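Local atomic coordinates of ubiquinol-cytochrome C chaperone (Brucella abortus NCTC 8038, PDB entry 6RWT), a protein that probably acts, like its mitochondrial homolog Cbp3, as an assembly chaperone that receives newly made cytochrome b during the building of respiratory complex III. Residues A35-P40 with A145-A150; L58-G63 with E165-G170; D77-D82 with R106-R111; A117-N122 with Q154-L159. One frame throughout, in Å; residues are numbered along the deposited sequence. Where two conformers were deposited one is given.

Interaction 1: residues A35-P40 with A145-A150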
loop_
_atom_site.group_PDB
_atom_site.type_symbol
_atom_site.label_atom_id
_atom_site.label_comp_id
_atom_site.label_asym_id
_atom_site.label_seq_id
_atom_site.Cartn_x
_atom_site.Cartn_y
_atom_site.Cartn_z
ATOM N N ALA A 35 -15.305 -6.764 8.219
ATOM C CA ALA A 35 -16.259 -7.676 8.833
ATOM C C ALA A 35 -15.483 -8.637 9.757
ATOM O O ALA A 35 -15.228 -8.288 10.914
ATOM C CB ALA A 35 -17.084 -8.397 7.773
ATOM N N GLN A 36 -15.052 -9.795 9.263
ATOM C CA GLN A 36 -14.474 -10.823 10.139
ATOM C C GLN A 36 -13.228 -10.372 10.918
ATOM O O GLN A 36 -13.129 -10.644 12.109
ATOM C CB GLN A 36 -14.166 -12.114 9.365
ATOM C CG GLN A 36 -13.693 -13.257 10.263
ATOM C CD GLN A 36 -13.469 -14.567 9.530
ATOM O OE1 GLN A 36 -13.457 -14.620 8.300
ATOM N NE2 GLN A 36 -13.284 -15.639 10.296
ATOM N N PHE A 37 -12.294 -9.674 10.258
ATOM C CA PHE A 37 -10.996 -9.367 10.888
ATOM C C PHE A 37 -11.041 -8.206 11.895
ATOM O O PHE A 37 -10.070 -8.000 12.626
ATOM C CB PHE A 37 -9.901 -9.084 9.841
ATOM C CG PHE A 37 -9.507 -10.263 8.973
ATOM C CD1 PHE A 37 -10.104 -11.528 9.076
ATOM C CD2 PHE A 37 -8.520 -10.079 7.997
ATOM C CE1 PHE A 37 -9.712 -12.569 8.242
ATOM C CE2 PHE A 37 -8.130 -11.118 7.166
ATOM C CZ PHE A 37 -8.724 -12.367 7.292
ATOM N N GLN A 38 -12.138 -7.439 11.912
ATOM C CA GLN A 38 -12.327 -6.328 12.858
ATOM C C GLN A 38 -11.317 -5.176 12.689
ATOM O O GLN A 38 -10.984 -4.479 13.661
ATOM C CB GLN A 38 -12.366 -6.831 14.320
ATOM C CG GLN A 38 -13.430 -7.894 14.587
ATOM C CD GLN A 38 -14.852 -7.403 14.363
ATOM O OE1 GLN A 38 -15.676 -8.112 13.785
ATOM N NE2 GLN A 38 -15.153 -6.189 14.823
ATOM N N VAL A 39 -10.856 -4.957 11.455
ATOM C CA VAL A 39 -10.196 -3.683 11.114
ATOM C C VAL A 39 -11.279 -2.590 11.217
ATOM O O VAL A 39 -12.368 -2.757 10.669
ATOM C CB VAL A 39 -9.544 -3.688 9.708
ATOM C CG1 VAL A 39 -8.974 -2.309 9.379
ATOM C CG2 VAL A 39 -8.442 -4.738 9.624
ATOM N N PRO A 40 -11.001 -1.485 11.931
ATOM C CA PRO A 40 -12.052 -0.468 12.084
ATOM C C PRO A 40 -12.471 0.164 10.744
ATOM O O PRO A 40 -11.606 0.525 9.947
ATOM C CB PRO A 40 -11.401 0.576 13.005
ATOM C CG PRO A 40 -10.272 -0.141 13.676
ATOM C CD PRO A 40 -9.776 -1.116 12.666
ATOM N N ALA A 145 -4.995 -10.889 13.880
ATOM C CA ALA A 145 -3.692 -10.383 13.404
ATOM C C ALA A 145 -2.885 -11.409 12.600
ATOM O O ALA A 145 -2.285 -11.058 11.593
ATOM C CB ALA A 145 -2.853 -9.853 14.564
ATOM N N CYS A 146 -2.873 -12.662 13.049
ATOM C CA CYS A 146 -2.169 -13.735 12.327
ATOM C C CYS A 146 -2.829 -14.093 10.981
ATOM O O CYS A 146 -2.148 -14.520 10.050
ATOM C CB CYS A 146 -2.041 -14.975 13.215
ATOM S SG CYS A 146 -0.940 -14.729 14.631
ATOM N N TYR A 147 -4.147 -13.921 10.892
ATOM C CA TYR A 147 -4.899 -14.069 9.625
ATOM C C TYR A 147 -4.496 -12.991 8.603
ATOM O O TYR A 147 -4.229 -13.288 7.428
ATOM C CB TYR A 147 -6.409 -13.935 9.871
ATOM C CG TYR A 147 -7.228 -15.201 9.808
ATOM C CD1 TYR A 147 -7.653 -15.708 8.581
ATOM C CD2 TYR A 147 -7.638 -15.857 10.969
ATOM C CE1 TYR A 147 -8.430 -16.855 8.506
ATOM C CE2 TYR A 147 -8.418 -17.006 10.906
ATOM C CZ TYR A 147 -8.811 -17.500 9.670
ATOM O OH TYR A 147 -9.582 -18.640 9.582
ATOM N N LEU A 148 -4.475 -11.741 9.056
ATOM C CA LEU A 148 -4.073 -10.627 8.194
ATOM C C LEU A 148 -2.600 -10.787 7.781
ATOM O O LEU A 148 -2.249 -10.553 6.621
ATOM C CB LEU A 148 -4.312 -9.280 8.882
ATOM C CG LEU A 148 -4.001 -8.017 8.061
ATOM C CD1 LEU A 148 -4.744 -7.996 6.730
ATOM C CD2 LEU A 148 -4.305 -6.750 8.855
ATOM N N GLY A 149 -1.753 -11.201 8.720
ATOM C CA GLY A 149 -0.349 -11.470 8.419
ATOM C C GLY A 149 -0.138 -12.544 7.358
ATOM O O GLY A 149 0.706 -12.384 6.468
ATOM N N ALA A 150 -0.907 -13.629 7.435
ATOM C CA ALA A 150 -0.871 -14.669 6.395
ATOM C C ALA A 150 -1.224 -14.103 5.014
ATOM O O ALA A 150 -0.549 -14.407 4.031
ATOM C CB ALA A 150 -1.798 -15.826 6.750
#
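Phe37 and Tyr147 show how a loop without regular structure can be fastened to a helix by one well-placed ring. The tight part of the contact lies where the outer end of the Phe37 ring meets the first turn of helix 145-161. There CZ of Phe37 approaches CD1 of Tyr147 to 3.7 Å, while CB of Tyr147 sits over one face of the phenyl ring, displaced toward its rim, in a CH-pi contact 4.2 Å from the ring centroid. The two rings are neither stacked nor perpendicular: their planes meet at 45° with centroids 5.4 Å apart. Farther round the same ring, CD2 of Phe37 comes within 4.4 Å of CB of Leu148. Phe37 CG lies anti to its own carbonyl carbon (chi1 -66°), a torsion that carries the ring out from the type I turn Ala35-Gln38 to the helix.

Packing is looser on the other side. Gln36 is exposed, its NE2 staying 4.8 Å from OH of Tyr147 and its OE1 taken by Arg32, and Tyr147 is itself only partly buried. Val39, although buried, packs on Ile135 of helix 124-135, the helix that also supports Leu148 through Leu131 and Ile135. The backbone oxygen of Phe37 accepts a hydrogen bond from the indole NE1 of Trp142, which lies just before helix 145-161. Since the two segments meet mainly through carbon surfaces, the loop is probably held here by hydrophobic burial and ring dispersion, with directional polar bonds supplied by residues around it.

Interaction 2: residues L58-G63 with E165-G170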
loop_
_atom_site.group_PDB
_atom_site.type_symbol
_atom_site.label_atom_id
_atom_site.label_comp_id
_atom_site.label_asym_id
_atom_site.label_seq_id
_atom_site.Cartn_x
_atom_site.Cartn_y
_atom_site.Cartn_z
ATOM N N LEU A 58 5.279 -0.705 -3.275
ATOM C CA LEU A 58 6.588 -0.036 -3.217
ATOM C C LEU A 58 7.711 -1.008 -2.836
ATOM O O LEU A 58 8.804 -0.950 -3.411
ATOM C CB LEU A 58 6.562 1.147 -2.237
ATOM C CG LEU A 58 5.541 2.273 -2.482
ATOM C CD1 LEU A 58 5.699 3.393 -1.457
ATOM C CD2 LEU A 58 5.584 2.829 -3.894
ATOM N N HIS A 59 7.426 -1.888 -1.873
ATOM C CA HIS A 59 8.363 -2.922 -1.411
ATOM C C HIS A 59 8.803 -3.846 -2.557
ATOM O O HIS A 59 9.992 -4.178 -2.674
ATOM C CB HIS A 59 7.701 -3.695 -0.253
ATOM C CG HIS A 59 8.510 -4.829 0.290
ATOM N ND1 HIS A 59 8.245 -6.142 -0.031
ATOM C CD2 HIS A 59 9.560 -4.855 1.148
ATOM C CE1 HIS A 59 9.104 -6.927 0.595
ATOM N NE2 HIS A 59 9.909 -6.173 1.322
ATOM N N ARG A 60 7.856 -4.226 -3.417
ATOM C CA ARG A 60 8.166 -5.035 -4.607
ATOM C C ARG A 60 8.971 -4.270 -5.668
ATOM O O ARG A 60 9.879 -4.829 -6.295
ATOM C CB ARG A 60 6.870 -5.571 -5.241
ATOM C CG ARG A 60 7.001 -6.161 -6.651
ATOM C CD ARG A 60 7.873 -7.408 -6.698
ATOM N NE ARG A 60 8.002 -7.936 -8.063
ATOM C CZ ARG A 60 8.880 -7.524 -8.981
ATOM N NH1 ARG A 60 9.765 -6.562 -8.717
ATOM N NH2 ARG A 60 8.885 -8.095 -10.181
ATOM N N MET A 61 8.606 -3.009 -5.889
ATOM C CA MET A 61 9.168 -2.218 -6.993
ATOM C C MET A 61 10.558 -1.645 -6.731
ATOM O O MET A 61 11.310 -1.433 -7.691
ATOM C CB MET A 61 8.204 -1.093 -7.387
ATOM C CG MET A 61 6.925 -1.597 -8.028
ATOM S SD MET A 61 5.741 -0.270 -8.333
ATOM C CE MET A 61 4.285 -1.244 -8.668
ATOM N N LYS A 62 10.901 -1.381 -5.470
ATOM C CA LYS A 62 12.235 -0.840 -5.117
ATOM C C LYS A 62 13.352 -1.754 -5.596
ATOM O O LYS A 62 13.364 -2.944 -5.286
ATOM C CB LYS A 62 12.365 -0.617 -3.598
ATOM C CG LYS A 62 13.796 -0.561 -3.057
ATOM C CD LYS A 62 13.836 -0.258 -1.562
ATOM C CE LYS A 62 14.033 1.224 -1.279
ATOM N NZ LYS A 62 15.457 1.629 -1.427
ATOM N N GLY A 63 14.295 -1.190 -6.345
ATOM C CA GLY A 63 15.416 -1.964 -6.865
ATOM C C GLY A 63 16.262 -1.153 -7.827
ATOM O O GLY A 63 16.424 0.052 -7.649
ATOM N N GLU A 165 8.875 -6.934 -16.276
ATOM C CA GLU A 165 8.252 -6.483 -17.531
ATOM C C GLU A 165 6.724 -6.359 -17.419
ATOM O O GLU A 165 6.148 -5.334 -17.805
ATOM C CB GLU A 165 8.637 -7.436 -18.684
ATOM C CG GLU A 165 8.071 -7.070 -20.053
ATOM C CD GLU A 165 8.646 -7.904 -21.191
ATOM O OE1 GLU A 165 8.815 -7.353 -22.299
ATOM O OE2 GLU A 165 8.924 -9.107 -20.992
ATOM N N ALA A 166 6.079 -7.394 -16.878
ATOM C CA ALA A 166 4.619 -7.401 -16.734
ATOM C C ALA A 166 4.146 -6.344 -15.733
ATOM O O ALA A 166 3.139 -5.664 -15.963
ATOM C CB ALA A 166 4.125 -8.775 -16.316
ATOM N N LEU A 167 4.881 -6.198 -14.631
ATOM C CA LEU A 167 4.518 -5.229 -13.596
ATOM C C LEU A 167 4.633 -3.793 -14.121
ATOM O O LEU A 167 3.742 -2.967 -13.892
ATOM C CB LEU A 167 5.386 -5.422 -12.350
ATOM C CG LEU A 167 5.017 -4.626 -11.100
ATOM C CD1 LEU A 167 3.555 -4.791 -10.697
ATOM C CD2 LEU A 167 5.926 -5.056 -9.956
ATOM N N ALA A 168 5.704 -3.508 -14.858
ATOM C CA ALA A 168 5.887 -2.173 -15.461
ATOM C C ALA A 168 4.826 -1.837 -16.523
ATOM O O ALA A 168 4.523 -0.660 -16.742
ATOM C CB ALA A 168 7.282 -2.046 -16.043
ATOM N N ALA A 169 4.258 -2.868 -17.157
ATOM C CA ALA A 169 3.128 -2.716 -18.082
ATOM C C ALA A 169 1.751 -2.553 -17.401
ATOM O O ALA A 169 0.745 -2.354 -18.089
ATOM C CB ALA A 169 3.097 -3.894 -19.054
ATOM N N GLY A 170 1.708 -2.648 -16.067
ATOM C CA GLY A 170 0.494 -2.451 -15.285
ATOM C C GLY A 170 -0.189 -3.716 -14.774
ATOM O O GLY A 170 -1.258 -3.622 -14.175
#
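Leu167 reaches across to Arg60 and Met61 at the last turn of helix 43-61, an instance of a single branched side chain serving two unlike neighbours. The apolar contacts come first. CD2 of Leu167 touches CG of Arg60 at 3.6 Å and CG of Met61 at 4.1 Å, whereas the other branch, CD1, faces the Met61 methyl CE at 4.2 Å. Met61 runs extended beyond CG and crosses the leucine at a slant, so that CG and CE both come near it; Met61 also packs on Leu71 and Ala72 of helix 66-89.

The second kind of contact is a methyl group over a flat cation. The Arg60 chain bends at chi2 (64°), which folds the guanidinium back so that CD2 of Leu167 lies 3.9 Å above its plane, over its centre. The two side chains come from opposite directions and meet at this face.

Polar bonds belong to the surroundings. In the guanidinium, NE donates to the backbone oxygen of Leu159, and NH2 reaches both the carbonyl of Ile162 and the carboxylate of Asp164. Leu159 lies in the last turn of helix 145-161, Ile162 in the link, and Asp164 begins helix 164-168. The short helix itself closes in a Schellman motif, where Gly170 takes the positive phi and its N bonds to Leu167 O at 3.0 Å.

Arg60 thus divides its labour: its nitrogens are held by the connection between two helices, and this partly exposed cation, its charge probably balanced by Asp164, offers one face to a leucine methyl.

Interaction 3: residues D77-D82 with R106-R111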
loop_
_atom_site.group_PDB
_atom_site.type_symbol
_atom_site.label_atom_id
_atom_site.label_comp_id
_atom_site.label_asym_id
_atom_site.label_seq_id
_atom_site.Cartn_x
_atom_site.Cartn_y
_atom_site.Cartn_z
ATOM N N ASP A 77 3.178 9.312 -5.311
ATOM C CA ASP A 77 2.588 10.633 -5.619
ATOM C C ASP A 77 1.060 10.595 -5.516
ATOM O O ASP A 77 0.447 11.455 -4.863
ATOM C CB ASP A 77 3.003 11.096 -7.033
ATOM C CG ASP A 77 2.562 12.533 -7.357
ATOM O OD1 ASP A 77 2.947 13.463 -6.616
ATOM O OD2 ASP A 77 1.853 12.744 -8.369
ATOM N N GLU A 78 0.446 9.592 -6.139
ATOM C CA GLU A 78 -1.025 9.458 -6.100
ATOM C C GLU A 78 -1.535 9.200 -4.673
ATOM O O GLU A 78 -2.564 9.763 -4.258
ATOM C CB GLU A 78 -1.504 8.357 -7.053
ATOM C CG GLU A 78 -1.324 8.648 -8.544
ATOM C CD GLU A 78 -2.086 9.873 -9.024
ATOM O OE1 GLU A 78 -3.286 10.032 -8.678
ATOM O OE2 GLU A 78 -1.476 10.685 -9.749
ATOM N N PHE A 79 -0.811 8.361 -3.927
ATOM C CA PHE A 79 -1.129 8.063 -2.512
ATOM C C PHE A 79 -1.115 9.322 -1.644
ATOM O O PHE A 79 -2.074 9.594 -0.940
ATOM C CB PHE A 79 -0.147 7.017 -1.979
ATOM C CG PHE A 79 -0.230 6.767 -0.492
ATOM C CD1 PHE A 79 -1.358 6.192 0.083
ATOM C CD2 PHE A 79 0.854 7.071 0.332
ATOM C CE1 PHE A 79 -1.401 5.934 1.445
ATOM C CE2 PHE A 79 0.815 6.813 1.692
ATOM C CZ PHE A 79 -0.315 6.243 2.250
ATOM N N PHE A 80 -0.053 10.118 -1.727
ATOM C CA PHE A 80 0.032 11.313 -0.881
ATOM C C PHE A 80 -1.002 12.385 -1.273
ATOM O O PHE A 80 -1.511 13.075 -0.393
ATOM C CB PHE A 80 1.471 11.856 -0.811
ATOM C CG PHE A 80 2.403 10.989 0.005
ATOM C CD1 PHE A 80 2.137 10.738 1.355
ATOM C CD2 PHE A 80 3.533 10.414 -0.560
ATOM C CE1 PHE A 80 2.978 9.939 2.120
ATOM C CE2 PHE A 80 4.382 9.618 0.204
ATOM C CZ PHE A 80 4.102 9.379 1.542
ATOM N N LYS A 81 -1.350 12.495 -2.564
ATOM C CA LYS A 81 -2.480 13.363 -2.969
ATOM C C LYS A 81 -3.812 12.910 -2.331
ATOM O O LYS A 81 -4.601 13.740 -1.856
ATOM C CB LYS A 81 -2.617 13.438 -4.495
ATOM C CG LYS A 81 -1.503 14.218 -5.187
ATOM C CD LYS A 81 -1.746 14.463 -6.680
ATOM C CE LYS A 81 -1.670 13.217 -7.542
ATOM N NZ LYS A 81 -1.662 13.536 -9.009
ATOM N N ASP A 82 -4.034 11.594 -2.350
ATOM C CA ASP A 82 -5.182 10.936 -1.719
ATOM C C ASP A 82 -5.258 11.241 -0.215
ATOM O O ASP A 82 -6.290 11.686 0.290
ATOM C CB ASP A 82 -5.041 9.421 -1.958
ATOM C CG ASP A 82 -6.308 8.643 -1.694
ATOM O OD1 ASP A 82 -7.076 9.009 -0.790
ATOM O OD2 ASP A 82 -6.510 7.623 -2.388
ATOM N N ARG A 106 6.509 11.014 6.920
ATOM C CA ARG A 106 7.175 10.331 8.040
ATOM C C ARG A 106 6.254 9.303 8.715
ATOM O O ARG A 106 6.720 8.225 9.094
ATOM C CB ARG A 106 7.705 11.358 9.060
ATOM C CG ARG A 106 8.474 10.782 10.244
ATOM C CD ARG A 106 9.177 11.888 11.028
ATOM N NE ARG A 106 9.783 11.407 12.277
ATOM C CZ ARG A 106 10.539 12.137 13.103
ATOM N NH1 ARG A 106 11.018 11.583 14.214
ATOM N NH2 ARG A 106 10.810 13.421 12.849
ATOM N N MET A 107 4.965 9.630 8.868
ATOM C CA MET A 107 3.975 8.688 9.443
ATOM C C MET A 107 3.871 7.429 8.577
ATOM O O MET A 107 3.820 6.315 9.109
ATOM C CB MET A 107 2.593 9.358 9.608
ATOM C CG MET A 107 1.518 8.517 10.303
ATOM S SD MET A 107 -0.042 9.411 10.454
ATOM C CE MET A 107 -0.700 9.190 8.802
ATOM N N PHE A 108 3.863 7.608 7.255
ATOM C CA PHE A 108 3.831 6.470 6.337
ATOM C C PHE A 108 5.126 5.647 6.400
ATOM O O PHE A 108 5.102 4.482 6.820
ATOM C CB PHE A 108 3.537 6.905 4.884
ATOM C CG PHE A 108 3.599 5.764 3.895
ATOM C CD1 PHE A 108 2.629 4.761 3.908
ATOM C CD2 PHE A 108 4.660 5.640 3.010
ATOM C CE1 PHE A 108 2.694 3.690 3.019
ATOM C CE2 PHE A 108 4.733 4.568 2.120
ATOM C CZ PHE A 108 3.748 3.581 2.133
ATOM N N TYR A 109 6.243 6.228 5.987
ATOM C CA TYR A 109 7.498 5.466 5.870
ATOM C C TYR A 109 7.981 4.869 7.201
ATOM O O TYR A 109 8.492 3.741 7.231
ATOM C CB TYR A 109 8.601 6.308 5.206
ATOM C CG TYR A 109 8.357 6.567 3.725
ATOM C CD1 TYR A 109 8.433 5.531 2.791
ATOM C CD2 TYR A 109 8.047 7.848 3.253
ATOM C CE1 TYR A 109 8.200 5.760 1.437
ATOM C CE2 TYR A 109 7.815 8.085 1.902
ATOM C CZ TYR A 109 7.893 7.038 0.994
ATOM O OH TYR A 109 7.670 7.271 -0.356
ATOM N N GLY A 110 7.800 5.603 8.297
ATOM C CA GLY A 110 8.193 5.119 9.621
ATOM C C GLY A 110 7.408 3.913 10.112
ATOM O O GLY A 110 7.995 2.940 10.599
ATOM N N ARG A 111 6.085 3.959 9.968
ATOM C CA ARG A 111 5.219 2.923 10.534
ATOM C C ARG A 111 5.146 1.654 9.685
ATOM O O ARG A 111 4.909 0.582 10.232
ATOM C CB ARG A 111 3.815 3.472 10.811
ATOM C CG ARG A 111 3.813 4.568 11.871
ATOM C CD ARG A 111 2.470 5.255 12.038
ATOM N NE ARG A 111 1.468 4.449 12.742
ATOM C CZ ARG A 111 0.254 4.123 12.289
ATOM N NH1 ARG A 111 -0.165 4.479 11.072
ATOM N NH2 ARG A 111 -0.557 3.402 13.062
#
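An aromatic contact between two helices, partly buried and with its centre about 9 Å from the centre of the chain, joins Phe79 and Phe80 of helix 66-89 to Phe108 and Tyr109 of helix 100-120. The axes of segments 77-82 and 106-111 come no nearer than 12.5 Å, with 123° between their N-to-C directions, a separation bridged by ring-sized side chains. Phe79 makes the tightest approach: its CE2 stands over one face of Phe108, offset toward the rim, and lies 3.5 Å from CD1. The two planes are inclined at 56°, so the pair is oblique.

Phe79, Phe80 and Phe108 form an aromatic cluster within this wholly helical fold. Phe80 approaches both rings of the other helix through its CZ, which is 4.1 Å from CD2 of Phe108, with ring planes nearly perpendicular at 88°, and 3.9 Å from CE2 of Tyr109, which lies near the plane of the Phe80 ring. Neighbours on each helix brace one another, since CD2 of Phe79 sits over the centre of the Phe80 ring and CD2 of Phe108 over that of Tyr109. In both Phe79 and Phe108 CG is anti to the backbone N, which directs these two buried rings across the gap between the helices. Helix 43-61 closes over the buried side, with Tyr47 and Ile54 against Phe79, whereas Tyr109 belongs to the exposed side.

Interaction 4: residues A117-N122 with Q154-L159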
loop_
_atom_site.group_PDB
_atom_site.type_symbol
_atom_site.label_atom_id
_atom_site.label_comp_id
_atom_site.label_asym_id
_atom_site.label_seq_id
_atom_site.Cartn_x
_atom_site.Cartn_y
_atom_site.Cartn_z
ATOM N N ALA A 117 10.762 -5.088 7.314
ATOM C CA ALA A 117 11.732 -5.901 8.069
ATOM C C ALA A 117 11.184 -7.299 8.377
ATOM O O ALA A 117 11.896 -8.295 8.237
ATOM C CB ALA A 117 12.131 -5.197 9.356
ATOM N N ALA A 118 9.921 -7.367 8.794
ATOM C CA ALA A 118 9.280 -8.649 9.093
ATOM C C ALA A 118 9.171 -9.546 7.849
ATOM O O ALA A 118 9.473 -10.736 7.921
ATOM C CB ALA A 118 7.913 -8.437 9.735
ATOM N N LEU A 119 8.773 -8.966 6.712
ATOM C CA LEU A 119 8.676 -9.712 5.451
ATOM C C LEU A 119 10.044 -10.205 4.959
ATOM O O LEU A 119 10.181 -11.371 4.580
ATOM C CB LEU A 119 7.996 -8.875 4.349
ATOM C CG LEU A 119 6.475 -8.695 4.470
ATOM C CD1 LEU A 119 6.005 -7.658 3.464
ATOM C CD2 LEU A 119 5.730 -10.008 4.263
ATOM N N ASP A 120 11.050 -9.332 4.991
ATOM C CA ASP A 120 12.413 -9.712 4.568
ATOM C C ASP A 120 13.015 -10.845 5.430
ATOM O O ASP A 120 13.745 -11.686 4.908
ATOM C CB ASP A 120 13.345 -8.493 4.560
ATOM C CG ASP A 120 13.000 -7.471 3.468
ATOM O OD1 ASP A 120 12.131 -7.737 2.600
ATOM O OD2 ASP A 120 13.615 -6.382 3.484
ATOM N N ALA A 121 12.673 -10.861 6.726
ATOM C CA ALA A 121 13.082 -11.924 7.665
ATOM C C ALA A 121 12.136 -13.141 7.709
ATOM O O ALA A 121 12.414 -14.110 8.425
ATOM C CB ALA A 121 13.213 -11.336 9.065
ATOM N N ASN A 122 11.022 -13.086 6.970
ATOM C CA ASN A 122 9.971 -14.109 6.994
ATOM C C ASN A 122 9.520 -14.438 8.429
ATOM O O ASN A 122 9.339 -15.608 8.795
ATOM C CB ASN A 122 10.431 -15.357 6.232
ATOM C CG ASN A 122 10.755 -15.059 4.781
ATOM O OD1 ASN A 122 11.906 -15.132 4.357
ATOM N ND2 ASN A 122 9.742 -14.694 4.022
ATOM N N GLN A 154 1.372 -13.862 1.697
ATOM C CA GLN A 154 0.968 -14.389 0.384
ATOM C C GLN A 154 0.955 -13.317 -0.724
ATOM O O GLN A 154 1.345 -13.606 -1.857
ATOM C CB GLN A 154 -0.392 -15.093 0.463
ATOM C CG GLN A 154 -0.377 -16.369 1.292
ATOM C CD GLN A 154 -1.727 -17.064 1.328
ATOM O OE1 GLN A 154 -2.430 -17.130 0.322
ATOM N NE2 GLN A 154 -2.087 -17.603 2.488
ATOM N N CYS A 155 0.533 -12.088 -0.401
ATOM C CA CYS A 155 0.614 -10.976 -1.366
ATOM C C CYS A 155 2.077 -10.678 -1.763
ATOM O O CYS A 155 2.372 -10.432 -2.936
ATOM C CB CYS A 155 -0.050 -9.697 -0.814
ATOM S SG CYS A 155 -1.869 -9.718 -0.695
ATOM N N ARG A 156 2.984 -10.696 -0.785
ATOM C CA ARG A 156 4.408 -10.480 -1.059
ATOM C C ARG A 156 4.916 -11.541 -2.042
ATOM O O ARG A 156 5.600 -11.204 -3.028
ATOM C CB ARG A 156 5.223 -10.503 0.248
ATOM C CG ARG A 156 6.700 -10.110 0.130
ATOM C CD ARG A 156 7.629 -11.206 -0.396
ATOM N NE ARG A 156 7.401 -12.487 0.271
ATOM C CZ ARG A 156 7.923 -12.851 1.442
ATOM N NH1 ARG A 156 8.749 -12.053 2.119
ATOM N NH2 ARG A 156 7.615 -14.047 1.939
ATOM N N ASP A 157 4.569 -12.804 -1.779
ATOM C CA ASP A 157 4.970 -13.921 -2.647
ATOM C C ASP A 157 4.428 -13.755 -4.071
ATOM O O ASP A 157 5.172 -13.893 -5.032
ATOM C CB ASP A 157 4.519 -15.266 -2.053
ATOM C CG ASP A 157 5.300 -15.663 -0.791
ATOM O OD1 ASP A 157 6.325 -15.028 -0.460
ATOM O OD2 ASP A 157 4.884 -16.640 -0.126
ATOM N N CYS A 158 3.145 -13.427 -4.197
ATOM C CA CYS A 158 2.522 -13.215 -5.511
ATOM C C CYS A 158 3.165 -12.075 -6.299
ATOM O O CYS A 158 3.523 -12.237 -7.468
ATOM C CB CYS A 158 1.024 -12.955 -5.347
ATOM S SG CYS A 158 0.170 -12.455 -6.865
ATOM N N LEU A 159 3.324 -10.927 -5.648
ATOM C CA LEU A 159 3.954 -9.776 -6.297
ATOM C C LEU A 159 5.376 -10.090 -6.792
ATOM O O LEU A 159 5.745 -9.687 -7.892
ATOM C CB LEU A 159 3.948 -8.547 -5.373
ATOM C CG LEU A 159 2.582 -7.882 -5.119
ATOM C CD1 LEU A 159 2.672 -6.928 -3.936
ATOM C CD2 LEU A 159 2.043 -7.155 -6.350
HETATM O O HOH W 1 10.494 -9.786 1.353
#
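Arg156 folds over Leu119 and carries its guanidinium to the end of helix 100-120, where it meets the carbonyl of Leu119. Its CG is anti to the backbone N, but the chain then bends twice, at chi2 (-79°) and chi3 (-47°), and the aliphatic part slides past Leu119 in the opposite direction. CB of Arg156 lies 4.1 Å from CD2 of Leu119, and the same methyl stands above the rim of one guanidinium face.

The curled shape puts NH1 2.9 Å from Leu119 O. This hydrogen bond is bent, 134° at the hydrogen, and arrives well above the carbonyl plane although the oxygen lies in the plane of the guanidinium. Asn122 N, which closes the Schellman motif, approaches Leu119 O from the opposite face, so two donors grip one helix-end oxygen.

The rotation of the guanidinium is fixed from its other edge by Asp157, the next residue in the helix. NE and NH2 both donate to OD1 of that carboxylate, each at 2.9 Å, in a side-on salt bridge. NH1 also donates to a water that in turn donates to OD1 of Asp120, 3.0 Å and 2.9 Å from the two atoms.

Helix 43-61 runs beside both partners: Phe55 packs on Leu119, His59 rests against Arg156 and bonds Asp120, and Leu56 meets Cys155 and Leu159, while helix 124-135 backs Ala118.

All four contacts belong to one all-helical chain. Interactions 2 and 4, with centres 15 Å apart, are directly joined by two probable hydrogen bonds from the end of helix 43-61. Interaction 2 also touches interaction 3, where Leu58 packs on Phe108. Interactions 1 and 4 share helix 145-161, and interactions 3 and 4 share helix 100-120. Along the chain, interactions 3 and 4 follow in series, both nested within interaction 2, whose segments alternate with those of interaction 1, its centre 26 Å away across the centre of the chain. Helix 43-61 therefore connects three of the contacts, and segments distant in sequence are drawn into one bundle.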